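Local coordinates for hypothetical protein, similar to alpha-acetolactate decarboxylase (Staphylococcus aureus subsp. aureus, PDB 1XV2) that probably decarboxylates alpha-acetolactate to acetoin, as its relatives in the alpha-acetolactate decarboxylase family do, with a bound zinc ion, at residues 55-58 against 64-67; 88-93 against 99-104; 110-115 against 165-170; 138-143 against 230-235; 177-180 against 185-188. One frame throughout, in Å; residues are numbered along the deposited sequence.

Contact 1: 55-58 against 64-67; sequences KAYH and EFIE
Strands 55-58 and 65-67 run antiparallel, their axes 4.6 Å apart at the closest, with His58 and Ile66 as a hydrogen-bonded pair and Tyr57 and Glu67 as the non-hydrogen-bonded pair beside it. His58 N donates to Ile66 O at 2.7 Å and Ile66 N returns a bond to His58 O at 3.0 Å. Alpha hydrogens fill in between: the CA of Phe65 lies 3.2 Å from His58 O, a CA-H...O contact. Tyr57 and Glu67 share one face of the sheet. There CG of Glu67, placed opposite the backbone N (chi1 -166°), runs past CE1 of the tyrosine ring and carries the carboxylate on to Lys55. The lysine chain is bent at every torsion beyond CB and curls back, which brings NZ to 3.0 Å from Glu67 OE1 in a salt bridge whose hydrogen bond is weak. The other carboxylate oxygen, OE2, accepts from a water that in turn accepts from Ala56 N, so Glu67 holds both a charge and, through solvent, the backbone. Phe65 lays CE2 against Tyr57 CB at 3.8 Å; the two ring planes are 30° apart but slid so far that they hardly overlap, and Arg184 makes a cation-pi contact with the tyrosine. On the other face CD1 of Ile66 rests on His58 CB, while His58 NE2 is hydrogen-bonded to Asp46 O. This is a beta hairpin at the edge of the mixed sheet, where 65-67 is the outermost strand and 48-52 flanks strand 55-59 on its far side.

Contact 2: 88-93 against 99-104; sequences FPLQQL and FAQIKN
Gln101 of helix 95-105 meets Leu90 of strand 86-94 through the aliphatic part of its side chain: CG of the glutamine lies 3.9 Å from Leu90 CD2, and its CB is 4.1 Å from Leu90 CD1. Both methyls of the leucine therefore bear on the base of one long side chain, and the two side chains cross at a slant. The neighbours in the strand add lighter touches. Phe88 brings CE1 to 4.5 Å from Gln101 CB, and Leu93 brings CD1 to 4.4 Å from Gln101 CG, so one helix residue is met by three apolar side chains from the strand. Gln101 bends at chi2 (-58°), and it is CB and CG, rather than the amide, that come nearest the leucines. No hydrogen bond or charge pair links the two segments; the contact is van der Waals alone, and it lies toward the surface. One shell further out, Val98 of the same helix also packs on Leu90 and Leu93, and Glu105 on Phe88. Ile102, one residue on from Gln101, fits against Ile202, Val115 and Ile117 of the neighbouring strands. Backbone hydrogen bonds pair Phe88 with Val200 and Leu90 with Val198. Beyond them the chain turns a corner at Gln92, where Gln92 and Leu93 both face Val195 in a G1 beta bulge. The arrangement is a helix packed on an antiparallel sheet, the helix following directly on the bulged strand whose side chains it covers.

Contact 3: 110-115 against 165-170; sequences NLFSAV and ELFHGV
An edge-to-face aromatic pair joins the chain leading into strand 113-118 to the short 3-10 turn 165-167, in the loop that follows strand 154-163. Phe112 supplies the edge and Phe167 the face. The ring centroids are 5.0 Å apart and the planes stand at 61°, a T-shaped pair tilted short of perpendicular. Phe112 leads with CZ and CE2: CZ comes to 3.6 Å from Phe167 CG and equally near its CB, while CE2 lies over the face of the Phe167 ring, displaced from its middle toward the rim. In Phe167, chi1 (-76°) places the ring and chi2 (-91°) turns its face to the incoming phenylalanine. No polar bond crosses between the two segments, and both rings are buried. In the turn itself His168 N bonds back to Glu165 O at 2.8 Å. Phe208 of strand 207-211 stacks on the Phe112 ring, and Pro164 and Thr163 pack beside it. The second subunit closes in as well, its Val170 packing on Phe167 and the carbonyl of its Ala222 accepting from Asn110 ND2. The pair sits where the lead-in to strand 113-118 meets the end of 154-163 and strand 207-211, at the dimer interface.

Contact 4: 138-143 against 230-235; sequences RLIDSA and AEEIRE
Arg138 takes hold of Glu232 side-on, with two nitrogens on a single oxygen: NH2 lies 2.9 Å and NE 3.0 Å from Glu232 OE1. This is the tight end of the contact. Bends at chi3 and chi4 of the arginine (68° and 71°) bring the guanidinium round with its NE edge toward OE1. The carboxylate is twisted, its plane 36° from that of the guanidinium; NE meets OE1 on the syn side, whereas NH2 comes from above the carboxylate plane. A water adds a third grip on OE1, donating to it at 2.7 Å and accepting from Ile140 N. Arg138 NH1 turns instead to Asp225 O. Ile140 lies in the middle, its CG2 methyl against the carboxylate at 3.6 Å from Glu232 OE2, and this side is completed by Met18 against Glu232 and Ala236 against Ile140. The looser side is at Glu235, which is exposed and meets Ile140 through the CD1 methyl, 3.7 Å from Glu235 OE2; the charge of that oxygen is answered by Arg144 in a salt bridge. The arrangement is a salt bridge from the loop residue Arg138 to the C-terminal helix 229-236, with Ile140 of the following short helix packed beside it.

Contact 5: 177-180 against 185-188; sequences IHFA and AYGG. With ZN (zinc ion), chain E.
With CG set opposite the backbone N in both residues (chi1 177° for Phe179 and 164° for Tyr186), the two rings come together beside the paired backbones, edge to edge. Phe179 CE2 lies 3.8 Å from Tyr186 CD2, each atom near the plane of the other ring, and the side chains cross at about a right angle. Tyr186 OH is hydrogen-bonded to Glu149 O. The backbones pair antiparallel: Phe179 N donates to Gly188 O at 2.8 Å, almost straight down the carbonyl, and Gly188 N returns to Phe179 O at 3.1 Å. Gly187 CA comes within 3.1 Å of that same Phe179 O, a close backbone approach. His178 points to the other side of its strand, CB 3.4 Å from Gly188 O, and its ring carries NE2 to the zinc ion at 2.2 Å. Its ND1 is bonded to Val49 O, so the ring is held at both nitrogens. His176 and His189 complete the protein's share of the site. Three waters are modelled on the zinc, so close together that their identity as separate waters is doubtful. A zinc ion held by three histidines could polarise a bound carbonyl or carboxylate, and a substrate would probably approach on the water side, consistent with a decarboxylase centre.

How the contacts relate
Along the chain contacts 1, 2 and 3 open in that order; contact 4 alternates with contact 3, and contact 5 is nested inside the loop that contact 4 closes. Contacts 1 and 5 have centres about 9 Å apart and touch where Phe65 packs on Tyr186 and Ala180, joining the edge of the mixed sheet to the zinc-bearing hairpin. Contacts 2, 3 and 5 share the antiparallel eight-stranded sheet: Phe99 and Val115 both reach Ile177, and Ile102 meets Val115. Contact 4 lies about 20 Å from contact 5 between centres and touches contact 3 through Ile233 and Gly169. Thus packing links the zinc-bearing hairpin of the antiparallel sheet to the edge of the mixed sheet, and the C-terminal helix to the loop at the dimer interface.

Contact 1: 55-58 against 64-67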
# COMPACT_ATOMS: atom_id res chain seq x y z
N LYS A 55 6.51 -8.25 23.32
CA LYS A 55 6.44 -9.70 23.44
C LYS A 55 5.50 -10.24 22.37
O LYS A 55 4.59 -9.54 21.92
CB LYS A 55 5.94 -10.10 24.83
CG LYS A 55 6.62 -9.36 25.97
CD LYS A 55 8.13 -9.56 25.97
CE LYS A 55 8.49 -11.02 26.19
NZ LYS A 55 7.97 -11.54 27.48
N ALA A 56 5.71 -11.48 21.95
CA ALA A 56 4.87 -12.09 20.93
C ALA A 56 4.10 -13.27 21.50
O ALA A 56 4.69 -14.25 21.94
CB ALA A 56 5.73 -12.54 19.75
N TYR A 57 2.77 -13.17 21.49
CA TYR A 57 1.91 -14.23 22.02
C TYR A 57 1.14 -14.94 20.92
O TYR A 57 0.87 -14.38 19.85
CB TYR A 57 0.93 -13.63 23.03
CG TYR A 57 1.61 -12.95 24.19
CD1 TYR A 57 2.24 -13.69 25.19
CD2 TYR A 57 1.66 -11.56 24.27
CE1 TYR A 57 2.90 -13.06 26.24
CE2 TYR A 57 2.33 -10.92 25.32
CZ TYR A 57 2.94 -11.68 26.30
OH TYR A 57 3.61 -11.06 27.33
N HIS A 58 0.77 -16.19 21.19
CA HIS A 58 0.02 -16.97 20.22
C HIS A 58 -1.14 -17.75 20.83
O HIS A 58 -0.96 -18.50 21.79
CB HIS A 58 0.95 -17.95 19.49
CG HIS A 58 0.28 -18.70 18.39
ND1 HIS A 58 0.10 -20.07 18.42
CD2 HIS A 58 -0.26 -18.29 17.22
CE1 HIS A 58 -0.51 -20.46 17.32
NE2 HIS A 58 -0.75 -19.40 16.57
N GLU A 64 -5.00 -23.02 23.37
CA GLU A 64 -3.67 -22.88 23.95
C GLU A 64 -3.25 -21.42 23.80
O GLU A 64 -3.70 -20.72 22.90
CB GLU A 64 -2.69 -23.80 23.23
CG GLU A 64 -3.20 -25.23 23.13
CD GLU A 64 -2.20 -26.19 22.51
OE1 GLU A 64 -1.58 -25.83 21.49
OE2 GLU A 64 -2.05 -27.32 23.03
N PHE A 65 -2.39 -20.94 24.70
CA PHE A 65 -1.93 -19.56 24.66
C PHE A 65 -0.50 -19.54 25.19
O PHE A 65 -0.27 -19.89 26.35
CB PHE A 65 -2.83 -18.68 25.53
CG PHE A 65 -2.62 -17.20 25.33
CD1 PHE A 65 -3.56 -16.44 24.64
CD2 PHE A 65 -1.49 -16.57 25.83
CE1 PHE A 65 -3.38 -15.07 24.45
CE2 PHE A 65 -1.30 -15.20 25.65
CZ PHE A 65 -2.24 -14.45 24.96
N ILE A 66 0.45 -19.13 24.36
CA ILE A 66 1.84 -19.10 24.78
C ILE A 66 2.65 -17.95 24.19
O ILE A 66 2.21 -17.27 23.26
CB ILE A 66 2.55 -20.44 24.43
CG1 ILE A 66 2.37 -20.77 22.94
CG2 ILE A 66 1.96 -21.58 25.25
CD1 ILE A 66 3.16 -19.88 22.00
N GLU A 67 3.84 -17.74 24.74
CA GLU A 67 4.72 -16.70 24.22
C GLU A 67 5.60 -17.40 23.19
O GLU A 67 6.21 -18.43 23.48
CB GLU A 67 5.61 -16.12 25.33
CG GLU A 67 6.29 -14.82 24.91
CD GLU A 67 7.36 -14.38 25.89
OE1 GLU A 67 7.11 -14.42 27.11
OE2 GLU A 67 8.45 -13.98 25.44
O HOH W 1 8.37 -12.06 22.98

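Contact 2: 88-93 against 99-104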
# COMPACT_ATOMS: atom_id res chain seq x y z
N PHE A 88 -7.40 8.50 26.07
CA PHE A 88 -8.70 8.87 26.61
C PHE A 88 -9.47 7.64 27.10
O PHE A 88 -9.36 6.56 26.53
CB PHE A 88 -9.52 9.62 25.56
CG PHE A 88 -9.85 8.79 24.34
CD1 PHE A 88 -10.97 7.97 24.33
CD2 PHE A 88 -9.05 8.86 23.21
CE1 PHE A 88 -11.29 7.21 23.20
CE2 PHE A 88 -9.36 8.11 22.07
CZ PHE A 88 -10.48 7.28 22.07
N PRO A 89 -10.26 7.80 28.18
CA PRO A 89 -11.03 6.68 28.73
C PRO A 89 -12.40 6.46 28.09
O PRO A 89 -12.92 7.31 27.38
CB PRO A 89 -11.14 7.05 30.21
CG PRO A 89 -11.28 8.53 30.15
CD PRO A 89 -10.26 8.95 29.10
N LEU A 90 -12.97 5.28 28.36
CA LEU A 90 -14.29 4.90 27.87
C LEU A 90 -14.88 3.91 28.85
O LEU A 90 -14.16 3.09 29.43
CB LEU A 90 -14.20 4.26 26.48
CG LEU A 90 -13.82 5.17 25.31
CD1 LEU A 90 -13.84 4.36 24.01
CD2 LEU A 90 -14.80 6.33 25.21
N GLN A 91 -16.19 3.98 29.05
CA GLN A 91 -16.86 3.07 29.98
C GLN A 91 -18.23 2.65 29.48
O GLN A 91 -18.91 3.41 28.79
CB GLN A 91 -17.03 3.75 31.35
CG GLN A 91 -15.74 4.21 32.00
CD GLN A 91 -16.00 4.94 33.30
OE1 GLN A 91 -16.70 5.95 33.33
NE2 GLN A 91 -15.43 4.43 34.39
N GLN A 92 -18.62 1.43 29.84
CA GLN A 92 -19.93 0.88 29.47
C GLN A 92 -20.36 1.21 28.05
O GLN A 92 -21.37 1.90 27.85
CB GLN A 92 -20.98 1.41 30.45
CG GLN A 92 -20.71 1.08 31.91
CD GLN A 92 -20.75 -0.41 32.19
OE1 GLN A 92 -21.62 -1.12 31.69
NE2 GLN A 92 -19.82 -0.89 33.00
N LEU A 93 -19.62 0.72 27.06
CA LEU A 93 -19.94 0.97 25.65
C LEU A 93 -19.77 -0.28 24.79
O LEU A 93 -18.94 -1.15 25.07
CB LEU A 93 -19.06 2.08 25.09
CG LEU A 93 -19.18 3.49 25.68
CD1 LEU A 93 -18.22 4.42 24.96
CD2 LEU A 93 -20.62 3.99 25.54
N PHE A 99 -15.75 2.04 18.54
CA PHE A 99 -15.12 2.35 17.26
C PHE A 99 -15.50 3.76 16.82
O PHE A 99 -14.68 4.49 16.26
CB PHE A 99 -15.55 1.36 16.17
CG PHE A 99 -14.91 -0.00 16.29
CD1 PHE A 99 -13.68 -0.17 16.93
CD2 PHE A 99 -15.51 -1.12 15.70
CE1 PHE A 99 -13.07 -1.43 16.98
CE2 PHE A 99 -14.90 -2.38 15.75
CZ PHE A 99 -13.68 -2.53 16.39
N ALA A 100 -16.75 4.15 17.07
CA ALA A 100 -17.21 5.49 16.69
C ALA A 100 -16.40 6.55 17.43
O ALA A 100 -16.14 7.62 16.89
CB ALA A 100 -18.70 5.64 17.01
N GLN A 101 -16.01 6.24 18.67
CA GLN A 101 -15.21 7.18 19.46
C GLN A 101 -13.82 7.30 18.85
O GLN A 101 -13.30 8.40 18.67
CB GLN A 101 -15.11 6.70 20.91
CG GLN A 101 -16.43 6.70 21.66
CD GLN A 101 -17.07 8.08 21.70
OE1 GLN A 101 -16.49 9.03 22.21
NE2 GLN A 101 -18.28 8.19 21.16
N ILE A 102 -13.22 6.15 18.53
CA ILE A 102 -11.90 6.14 17.94
C ILE A 102 -11.94 6.87 16.60
O ILE A 102 -11.01 7.62 16.26
CB ILE A 102 -11.40 4.68 17.74
CG1 ILE A 102 -11.33 3.99 19.10
CG2 ILE A 102 -10.03 4.67 17.07
CD1 ILE A 102 -11.02 2.51 19.05
N LYS A 103 -13.02 6.69 15.85
CA LYS A 103 -13.17 7.35 14.56
C LYS A 103 -13.22 8.87 14.75
O LYS A 103 -12.85 9.63 13.87
CB LYS A 103 -14.45 6.87 13.87
CG LYS A 103 -14.40 5.42 13.41
CD LYS A 103 -13.61 5.26 12.12
CE LYS A 103 -14.35 5.93 10.96
NZ LYS A 103 -13.69 5.71 9.65
N ASN A 104 -13.69 9.29 15.92
CA ASN A 104 -13.79 10.71 16.25
C ASN A 104 -12.46 11.30 16.70
O ASN A 104 -12.13 12.44 16.38
CB ASN A 104 -14.83 10.93 17.36
CG ASN A 104 -16.25 10.70 16.90
OD1 ASN A 104 -17.17 10.57 17.71
ND2 ASN A 104 -16.45 10.65 15.58

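Contact 3: 110-115 against 165-170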
# COMPACT_ATOMS: atom_id res chain seq x y z
N ASN A 110 -8.58 8.78 6.64
CA ASN A 110 -7.93 8.65 5.34
C ASN A 110 -6.48 8.20 5.57
O ASN A 110 -5.69 8.08 4.64
CB ASN A 110 -7.94 9.98 4.58
CG ASN A 110 -9.34 10.47 4.28
OD1 ASN A 110 -10.17 9.74 3.72
ND2 ASN A 110 -9.62 11.72 4.63
N LEU A 111 -6.15 7.95 6.84
CA LEU A 111 -4.82 7.52 7.24
C LEU A 111 -4.89 6.21 8.01
O LEU A 111 -5.94 5.81 8.50
CB LEU A 111 -4.18 8.55 8.16
CG LEU A 111 -3.80 9.92 7.60
CD1 LEU A 111 -3.45 10.85 8.75
CD2 LEU A 111 -2.63 9.79 6.64
N PHE A 112 -3.74 5.54 8.10
CA PHE A 112 -3.63 4.31 8.87
C PHE A 112 -3.47 4.80 10.31
O PHE A 112 -2.97 5.91 10.53
CB PHE A 112 -2.37 3.54 8.47
CG PHE A 112 -2.54 2.68 7.25
CD1 PHE A 112 -3.02 1.38 7.37
CD2 PHE A 112 -2.18 3.14 5.99
CE1 PHE A 112 -3.13 0.56 6.25
CE2 PHE A 112 -2.29 2.33 4.87
CZ PHE A 112 -2.76 1.03 5.00
N SER A 113 -3.87 3.98 11.27
CA SER A 113 -3.72 4.34 12.68
C SER A 113 -3.65 3.07 13.52
O SER A 113 -4.09 2.01 13.10
CB SER A 113 -4.90 5.20 13.15
OG SER A 113 -6.13 4.52 12.99
N ALA A 114 -3.08 3.20 14.71
CA ALA A 114 -2.96 2.07 15.61
C ALA A 114 -3.75 2.38 16.87
O ALA A 114 -3.87 3.53 17.27
CB ALA A 114 -1.50 1.84 15.96
N VAL A 115 -4.30 1.34 17.49
CA VAL A 115 -5.07 1.52 18.71
C VAL A 115 -4.70 0.52 19.78
O VAL A 115 -4.25 -0.59 19.49
CB VAL A 115 -6.59 1.39 18.46
CG1 VAL A 115 -7.04 2.40 17.43
CG2 VAL A 115 -6.92 -0.03 18.02
N GLU A 165 -10.02 3.33 3.60
CA GLU A 165 -10.73 2.74 2.46
C GLU A 165 -9.90 2.32 1.25
O GLU A 165 -9.92 1.16 0.86
CB GLU A 165 -11.85 3.68 1.99
CG GLU A 165 -12.91 2.99 1.15
CD GLU A 165 -13.99 3.95 0.64
OE1 GLU A 165 -14.45 4.81 1.42
OE2 GLU A 165 -14.38 3.83 -0.54
N LEU A 166 -9.18 3.26 0.64
CA LEU A 166 -8.38 2.97 -0.54
C LEU A 166 -7.40 1.82 -0.35
O LEU A 166 -6.97 1.19 -1.32
CB LEU A 166 -7.61 4.22 -0.99
CG LEU A 166 -6.75 4.09 -2.25
CD1 LEU A 166 -7.62 3.71 -3.43
CD2 LEU A 166 -6.02 5.40 -2.52
N PHE A 167 -7.05 1.53 0.89
CA PHE A 167 -6.12 0.45 1.16
C PHE A 167 -6.78 -0.87 1.55
O PHE A 167 -6.11 -1.81 1.97
CB PHE A 167 -5.12 0.90 2.23
CG PHE A 167 -4.07 1.83 1.71
CD1 PHE A 167 -2.86 1.34 1.23
CD2 PHE A 167 -4.30 3.21 1.67
CE1 PHE A 167 -1.90 2.20 0.71
CE2 PHE A 167 -3.34 4.07 1.15
CZ PHE A 167 -2.13 3.56 0.67
N HIS A 168 -8.10 -0.94 1.41
CA HIS A 168 -8.81 -2.17 1.72
C HIS A 168 -8.26 -3.26 0.79
O HIS A 168 -8.23 -3.09 -0.43
CB HIS A 168 -10.31 -1.98 1.51
CG HIS A 168 -10.96 -1.11 2.55
ND1 HIS A 168 -12.31 -0.81 2.53
CD2 HIS A 168 -10.46 -0.51 3.65
CE1 HIS A 168 -12.60 -0.05 3.57
NE2 HIS A 168 -11.50 0.14 4.27
N GLY A 169 -7.83 -4.37 1.37
CA GLY A 169 -7.26 -5.45 0.57
C GLY A 169 -5.81 -5.61 0.97
O GLY A 169 -5.37 -6.71 1.31
N VAL A 170 -5.06 -4.51 0.93
CA VAL A 170 -3.66 -4.51 1.33
C VAL A 170 -3.72 -4.75 2.84
O VAL A 170 -2.96 -5.52 3.41
CB VAL A 170 -2.99 -3.15 1.04
CG1 VAL A 170 -1.56 -3.13 1.57
CG2 VAL A 170 -3.01 -2.88 -0.45

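Contact 4: 138-143 against 230-235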
# COMPACT_ATOMS: atom_id res chain seq x y z
N ARG A 138 -7.97 -21.17 -0.07
CA ARG A 138 -8.32 -19.80 0.28
C ARG A 138 -8.63 -19.75 1.78
O ARG A 138 -9.32 -20.62 2.31
CB ARG A 138 -9.51 -19.33 -0.55
CG ARG A 138 -9.26 -19.38 -2.05
CD ARG A 138 -10.41 -18.75 -2.83
NE ARG A 138 -10.48 -17.31 -2.62
CZ ARG A 138 -9.60 -16.44 -3.10
NH1 ARG A 138 -8.58 -16.85 -3.84
NH2 ARG A 138 -9.74 -15.15 -2.85
N LEU A 139 -8.11 -18.73 2.45
CA LEU A 139 -8.29 -18.59 3.90
C LEU A 139 -9.74 -18.56 4.38
O LEU A 139 -10.01 -18.83 5.55
CB LEU A 139 -7.56 -17.33 4.37
CG LEU A 139 -7.37 -17.20 5.88
CD1 LEU A 139 -6.68 -18.45 6.42
CD2 LEU A 139 -6.55 -15.96 6.19
N ILE A 140 -10.66 -18.25 3.48
CA ILE A 140 -12.08 -18.19 3.84
C ILE A 140 -12.56 -19.55 4.35
O ILE A 140 -13.48 -19.63 5.17
CB ILE A 140 -12.95 -17.76 2.64
CG1 ILE A 140 -14.40 -17.59 3.07
CG2 ILE A 140 -12.84 -18.79 1.52
CD1 ILE A 140 -14.61 -16.53 4.13
N ASP A 141 -11.92 -20.61 3.88
CA ASP A 141 -12.29 -21.96 4.27
C ASP A 141 -11.95 -22.21 5.74
O ASP A 141 -12.63 -22.97 6.42
CB ASP A 141 -11.58 -23.01 3.40
CG ASP A 141 -11.92 -22.87 1.93
OD1 ASP A 141 -13.12 -22.67 1.60
OD2 ASP A 141 -11.00 -22.96 1.09
N SER A 142 -10.89 -21.57 6.21
CA SER A 142 -10.48 -21.73 7.60
C SER A 142 -11.44 -20.97 8.50
O SER A 142 -11.91 -21.49 9.51
CB SER A 142 -9.06 -21.20 7.80
OG SER A 142 -8.14 -21.96 7.04
N ALA A 143 -11.75 -19.73 8.10
CA ALA A 143 -12.65 -18.88 8.86
C ALA A 143 -14.03 -19.51 9.05
O ALA A 143 -14.66 -19.33 10.09
CB ALA A 143 -12.78 -17.53 8.18
N ALA A 230 -12.55 -9.14 -1.67
CA ALA A 230 -13.16 -8.10 -0.85
C ALA A 230 -14.35 -8.64 -0.05
O ALA A 230 -14.50 -8.32 1.13
CB ALA A 230 -13.60 -6.94 -1.72
N GLU A 231 -15.18 -9.45 -0.69
CA GLU A 231 -16.34 -10.03 -0.03
C GLU A 231 -15.94 -11.07 1.01
O GLU A 231 -16.56 -11.17 2.07
CB GLU A 231 -17.28 -10.68 -1.06
CG GLU A 231 -17.95 -9.72 -2.03
CD GLU A 231 -16.97 -9.04 -2.97
OE1 GLU A 231 -16.20 -9.75 -3.66
OE2 GLU A 231 -16.98 -7.79 -3.04
N GLU A 232 -14.90 -11.84 0.71
CA GLU A 232 -14.44 -12.86 1.64
C GLU A 232 -13.86 -12.24 2.91
O GLU A 232 -14.08 -12.75 4.01
CB GLU A 232 -13.39 -13.76 0.97
CG GLU A 232 -13.86 -14.40 -0.33
CD GLU A 232 -12.96 -15.52 -0.80
OE1 GLU A 232 -11.72 -15.36 -0.75
OE2 GLU A 232 -13.49 -16.58 -1.22
N ILE A 233 -13.12 -11.15 2.75
CA ILE A 233 -12.52 -10.46 3.89
C ILE A 233 -13.60 -9.99 4.87
O ILE A 233 -13.40 -10.01 6.08
CB ILE A 233 -11.68 -9.25 3.44
CG1 ILE A 233 -10.43 -9.73 2.70
CG2 ILE A 233 -11.29 -8.40 4.64
CD1 ILE A 233 -9.59 -8.60 2.11
N ARG A 234 -14.74 -9.57 4.32
CA ARG A 234 -15.84 -9.08 5.14
C ARG A 234 -16.57 -10.22 5.86
O ARG A 234 -17.15 -10.01 6.92
CB ARG A 234 -16.82 -8.29 4.27
CG ARG A 234 -16.21 -7.00 3.71
CD ARG A 234 -16.91 -6.52 2.46
NE ARG A 234 -16.24 -5.36 1.88
CZ ARG A 234 -16.52 -4.85 0.68
NH1 ARG A 234 -17.46 -5.40 -0.08
NH2 ARG A 234 -15.86 -3.78 0.24
N GLU A 235 -16.52 -11.42 5.29
CA GLU A 235 -17.17 -12.57 5.91
C GLU A 235 -16.24 -13.22 6.93
O GLU A 235 -16.68 -13.67 7.99
CB GLU A 235 -17.53 -13.61 4.84
CG GLU A 235 -18.32 -14.80 5.39
CD GLU A 235 -18.40 -15.96 4.42
OE1 GLU A 235 -18.67 -15.73 3.22
OE2 GLU A 235 -18.19 -17.12 4.85
O HOH W 2 -10.34 -16.52 1.29

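Contact 5: 177-180 against 185-188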
# COMPACT_ATOMS: atom_id res chain seq x y z
N ILE A 177 -8.39 -5.91 14.97
CA ILE A 177 -7.87 -6.00 16.33
C ILE A 177 -7.83 -7.39 16.93
O ILE A 177 -8.70 -8.23 16.66
CB ILE A 177 -8.72 -5.12 17.27
CG1 ILE A 177 -10.20 -5.43 17.06
CG2 ILE A 177 -8.45 -3.64 17.01
CD1 ILE A 177 -11.13 -4.76 18.06
N HIS A 178 -6.83 -7.61 17.77
CA HIS A 178 -6.65 -8.88 18.47
C HIS A 178 -6.67 -8.57 19.96
O HIS A 178 -6.43 -7.43 20.36
CB HIS A 178 -5.32 -9.54 18.10
CG HIS A 178 -5.30 -10.15 16.74
ND1 HIS A 178 -4.22 -10.87 16.26
CD2 HIS A 178 -6.22 -10.17 15.75
CE1 HIS A 178 -4.48 -11.29 15.04
NE2 HIS A 178 -5.68 -10.88 14.70
N PHE A 179 -6.95 -9.59 20.77
CA PHE A 179 -7.01 -9.42 22.22
C PHE A 179 -6.13 -10.42 22.95
O PHE A 179 -5.89 -11.53 22.47
CB PHE A 179 -8.46 -9.59 22.68
CG PHE A 179 -8.63 -9.51 24.18
CD1 PHE A 179 -8.65 -8.28 24.83
CD2 PHE A 179 -8.78 -10.68 24.93
CE1 PHE A 179 -8.82 -8.21 26.22
CE2 PHE A 179 -8.95 -10.61 26.32
CZ PHE A 179 -8.97 -9.37 26.96
N ALA A 180 -5.64 -10.01 24.11
CA ALA A 180 -4.82 -10.86 24.98
C ALA A 180 -5.15 -10.45 26.41
O ALA A 180 -5.00 -9.28 26.78
CB ALA A 180 -3.33 -10.66 24.70
N ALA A 185 -3.70 -16.16 29.00
CA ALA A 185 -4.25 -17.51 28.88
C ALA A 185 -5.42 -17.59 27.92
O ALA A 185 -5.92 -18.68 27.62
CB ALA A 185 -4.67 -18.01 30.27
N TYR A 186 -5.85 -16.44 27.42
CA TYR A 186 -6.98 -16.36 26.50
C TYR A 186 -6.78 -15.20 25.54
O TYR A 186 -6.30 -14.14 25.93
CB TYR A 186 -8.27 -16.14 27.30
CG TYR A 186 -9.45 -15.65 26.48
CD1 TYR A 186 -10.27 -16.55 25.79
CD2 TYR A 186 -9.73 -14.29 26.37
CE1 TYR A 186 -11.34 -16.11 25.02
CE2 TYR A 186 -10.80 -13.84 25.59
CZ TYR A 186 -11.60 -14.75 24.92
OH TYR A 186 -12.67 -14.31 24.18
N GLY A 187 -7.16 -15.39 24.28
CA GLY A 187 -7.01 -14.33 23.31
C GLY A 187 -7.36 -14.75 21.90
O GLY A 187 -7.75 -15.89 21.67
N GLY A 188 -7.24 -13.82 20.96
CA GLY A 188 -7.54 -14.12 19.58
C GLY A 188 -7.91 -12.89 18.76
O GLY A 188 -7.64 -11.76 19.16
ZN ZN E . -6.71 -11.14 12.71
O HOH W 3 -6.76 -13.54 12.36
O HOH W 4 -7.07 -11.94 10.36
O HOH W 5 -4.93 -12.21 11.36